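Local structure of uncharacterized protein (Bombyx mori, 5AZ0) at residues Asp56-Ala61 against Gly82-Glu87. The protein probably catalyses NAD(P)H-dependent reduction of carbonyl compounds, as a silkworm member of the aldo-keto reductase family. Numbering follows the deposited sequence.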
ATOM      1  N   ASP A  56      18.807   0.629   5.150  1.00 37.81           N
ATOM      2  CA  ASP A  56      19.850   1.216   4.304  1.00 38.07           C
ATOM      3  C   ASP A  56      19.284   1.622   2.938  1.00 35.26           C
ATOM      4  O   ASP A  56      19.521   2.741   2.495  1.00 34.31           O
ATOM      5  CB  ASP A  56      21.040   0.220   4.213  1.00 46.86           C
ATOM      6  CG  ASP A  56      22.221   0.762   3.463  1.00 49.20           C
ATOM      7  OD1 ASP A  56      22.600   1.946   3.656  1.00 56.97           O
ATOM      8  OD2 ASP A  56      22.725  -0.012   2.615  1.00 58.07           O
ATOM      9  N   ALA A  57      18.462   0.774   2.290  1.00 34.34           N
ATOM     10  CA  ALA A  57      17.842   1.226   0.986  1.00 34.44           C
ATOM     11  C   ALA A  57      16.812   2.371   1.196  1.00 32.08           C
ATOM     12  O   ALA A  57      16.698   3.293   0.365  1.00 32.21           O
ATOM     13  CB  ALA A  57      17.274   0.038   0.220  1.00 34.23           C
ATOM     14  N   LEU A  58      16.202   2.427   2.398  1.00 30.76           N
ATOM     15  CA  LEU A  58      15.341   3.614   2.753  1.00 29.52           C
ATOM     16  C   LEU A  58      16.107   4.919   2.820  1.00 29.52           C
ATOM     17  O   LEU A  58      15.699   5.993   2.248  1.00 25.40           O
ATOM     18  CB  LEU A  58      14.521   3.364   4.037  1.00 29.27           C
ATOM     19  CG  LEU A  58      13.624   4.503   4.583  1.00 33.85           C
ATOM     20  CD1 LEU A  58      12.676   5.086   3.551  1.00 37.71           C
ATOM     21  CD2 LEU A  58      12.864   3.939   5.761  1.00 35.34           C
ATOM     22  N   SER A  59      17.274   4.840   3.463  1.00 30.04           N
ATOM     23  CA  SER A  59      18.116   6.026   3.604  1.00 28.59           C
ATOM     24  C   SER A  59      18.531   6.507   2.261  1.00 28.28           C
ATOM     25  O   SER A  59      18.443   7.709   1.913  1.00 34.38           O
ATOM     26  CB  SER A  59      19.389   5.694   4.498  1.00 34.91           C
ATOM     27  OG  SER A  59      20.245   6.839   4.509  1.00 38.70           O
ATOM     28  N   TYR A  60      18.985   5.567   1.440  1.00 33.06           N
ATOM     29  CA  TYR A  60      19.304   5.875   0.023  1.00 31.96           C
ATOM     30  C   TYR A  60      18.072   6.485  -0.702  1.00 31.57           C
ATOM     31  O   TYR A  60      18.143   7.559  -1.374  1.00 30.03           O
ATOM     32  CB  TYR A  60      19.823   4.547  -0.670  1.00 34.75           C
ATOM     33  CG  TYR A  60      20.073   4.700  -2.153  1.00 43.22           C
ATOM     34  CD1 TYR A  60      21.216   5.374  -2.649  1.00 43.38           C
ATOM     35  CD2 TYR A  60      19.123   4.248  -3.101  1.00 39.93           C
ATOM     36  CE1 TYR A  60      21.412   5.538  -4.030  1.00 44.20           C
ATOM     37  CE2 TYR A  60      19.317   4.423  -4.467  1.00 41.32           C
ATOM     38  CZ  TYR A  60      20.447   5.055  -4.945  1.00 44.13           C
ATOM     39  OH  TYR A  60      20.591   5.165  -6.331  1.00 42.60           O
ATOM     40  N   ALA A  61      16.903   5.828  -0.529  1.00 33.40           N
ATOM     41  CA  ALA A  61      15.638   6.339  -1.217  1.00 29.14           C
ATOM     42  C   ALA A  61      15.396   7.743  -0.877  1.00 27.49           C
ATOM     43  O   ALA A  61      15.167   8.595  -1.764  1.00 29.11           O
ATOM     44  CB  ALA A  61      14.435   5.491  -0.847  1.00 32.11           C
ATOM     45  N   GLY A  82      11.182   4.802  12.045  1.00 22.98           N
ATOM     46  CA  GLY A  82      11.229   6.132  12.682  1.00 28.66           C
ATOM     47  C   GLY A  82      12.617   6.659  13.010  1.00 27.52           C
ATOM     48  O   GLY A  82      12.847   7.870  12.970  1.00 27.95           O
ATOM     49  N   GLN A  83      13.508   5.744  13.388  1.00 31.51           N
ATOM     50  CA  GLN A  83      14.952   6.066  13.589  1.00 35.10           C
ATOM     51  C   GLN A  83      15.560   6.578  12.272  1.00 31.79           C
ATOM     52  O   GLN A  83      16.169   7.635  12.235  1.00 34.02           O
ATOM     53  CB  GLN A  83      15.665   4.822  14.069  1.00 42.46           C
ATOM     54  CG  GLN A  83      16.971   4.982  14.833  1.00 60.15           C
ATOM     55  CD  GLN A  83      17.230   3.699  15.630  1.00 74.38           C
ATOM     56  OE1 GLN A  83      16.484   3.371  16.574  1.00 79.98           O
ATOM     57  NE2 GLN A  83      18.231   2.922  15.206  1.00 76.02           N
ATOM     58  N   VAL A  84      15.302   5.882  11.157  1.00 31.56           N
ATOM     59  CA  VAL A  84      15.832   6.314   9.861  1.00 30.13           C
ATOM     60  C   VAL A  84      15.313   7.686   9.525  1.00 32.49           C
ATOM     61  O   VAL A  84      16.104   8.549   9.129  1.00 29.64           O
ATOM     62  CB  VAL A  84      15.553   5.317   8.710  1.00 36.24           C
ATOM     63  CG1 VAL A  84      15.982   5.848   7.359  1.00 34.82           C
ATOM     64  CG2 VAL A  84      16.227   3.964   8.967  1.00 35.62           C
ATOM     65  N   VAL A  85      14.007   7.900   9.689  1.00 27.17           N
ATOM     66  CA  VAL A  85      13.433   9.213   9.409  1.00 29.38           C
ATOM     67  C   VAL A  85      14.100  10.322  10.236  1.00 29.78           C
ATOM     68  O   VAL A  85      14.347  11.428   9.739  1.00 30.26           O
ATOM     69  CB  VAL A  85      11.897   9.242   9.657  1.00 28.74           C
ATOM     70  CG1 VAL A  85      11.335  10.683   9.716  1.00 25.25           C
ATOM     71  CG2 VAL A  85      11.180   8.395   8.595  1.00 29.49           C
ATOM     72  N   GLN A  86      14.283  10.055  11.513  1.00 31.83           N
ATOM     73  CA  GLN A  86      14.897  11.039  12.406  1.00 33.85           C
ATOM     74  C   GLN A  86      16.368  11.328  11.964  1.00 33.56           C
ATOM     75  O   GLN A  86      16.810  12.489  11.949  1.00 33.45           O
ATOM     76  CB  GLN A  86      14.831  10.575  13.852  1.00 33.16           C
ATOM     77  CG  GLN A  86      15.295  11.639  14.858  1.00 34.79           C
ATOM     78  CD  GLN A  86      14.532  12.932  14.755  1.00 38.03           C
ATOM     79  OE1 GLN A  86      13.329  12.948  14.905  1.00 36.73           O
ATOM     80  NE2 GLN A  86      15.220  14.018  14.474  1.00 39.93           N
ATOM     81  N   GLU A  87      17.069  10.280  11.572  1.00 34.25           N
ATOM     82  CA  GLU A  87      18.445  10.422  11.028  1.00 37.77           C
ATOM     83  C   GLU A  87      18.497  11.315   9.828  1.00 47.01           C
ATOM     84  O   GLU A  87      19.377  12.182   9.779  1.00 46.80           O
ATOM     85  CB  GLU A  87      19.056   9.100  10.680  1.00 37.80           C
ATOM     86  CG  GLU A  87      19.449   8.351  11.939  1.00 45.00           C
ATOM     87  CD  GLU A  87      19.760   6.858  11.730  1.00 53.47           C
ATOM     88  OE1 GLU A  87      19.676   6.321  10.589  1.00 56.39           O
ATOM     89  OE2 GLU A  87      20.087   6.210  12.747  1.00 49.99           O
TER
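Neighbouring outer helices of a (beta/alpha)8 barrel meet where Val84 of helix 78-90 reaches Leu58 and Ser59 of helix 51-64, a small worked example of how the outer layer of this fold is joined side to side. A single methyl group does nearly all the touching. Val84 CG1 lies 3.9 Å from Leu58 CG and 4.0 Å from Leu58 CD2, so it meets the branch point of the leucine and one of its two methyls, the two side chains meeting at a slant. Val84 holds CG1 opposite its own backbone N (chi1 174°), and this rotation turns that methyl, rather than CG2, to the neighbouring helix. In Leu58 a chi1 of 177° likewise sets CG anti to the backbone N and extends it from helix 51-64 to the valine methyl. The same methyl also comes within 4.2 Å of Ser59 N, and therefore rests against the backbone as well as the leucine. Within 56-61 and 82-87 the backbones come nearest at Ser59 and Val84, whose CA atoms are 6.7 Å apart. Only 123 Å² is buried between the segments, counting both sides, and no hydrogen bond crosses between them. A polar link lies one turn along the second helix, where Ser59 OG is hydrogen-bonded to Lys88 NZ. The apolar faces turn inward to the barrel: Leu58 also packs on Tyr22 and Ile69, and Val85 on Ile69, so strand 68-70 is touched by both helices. On another side of helix 51-64, Asp56 forms a salt bridge with Lys281, while Tyr60 packs on helix 281-287. Helix 51-64 thus sits between two helical neighbours over the strands, and its apolar contact with helix 78-90, which follows it in the chain after strand 68-70, is typical of the outer helical layer of a TIM barrel.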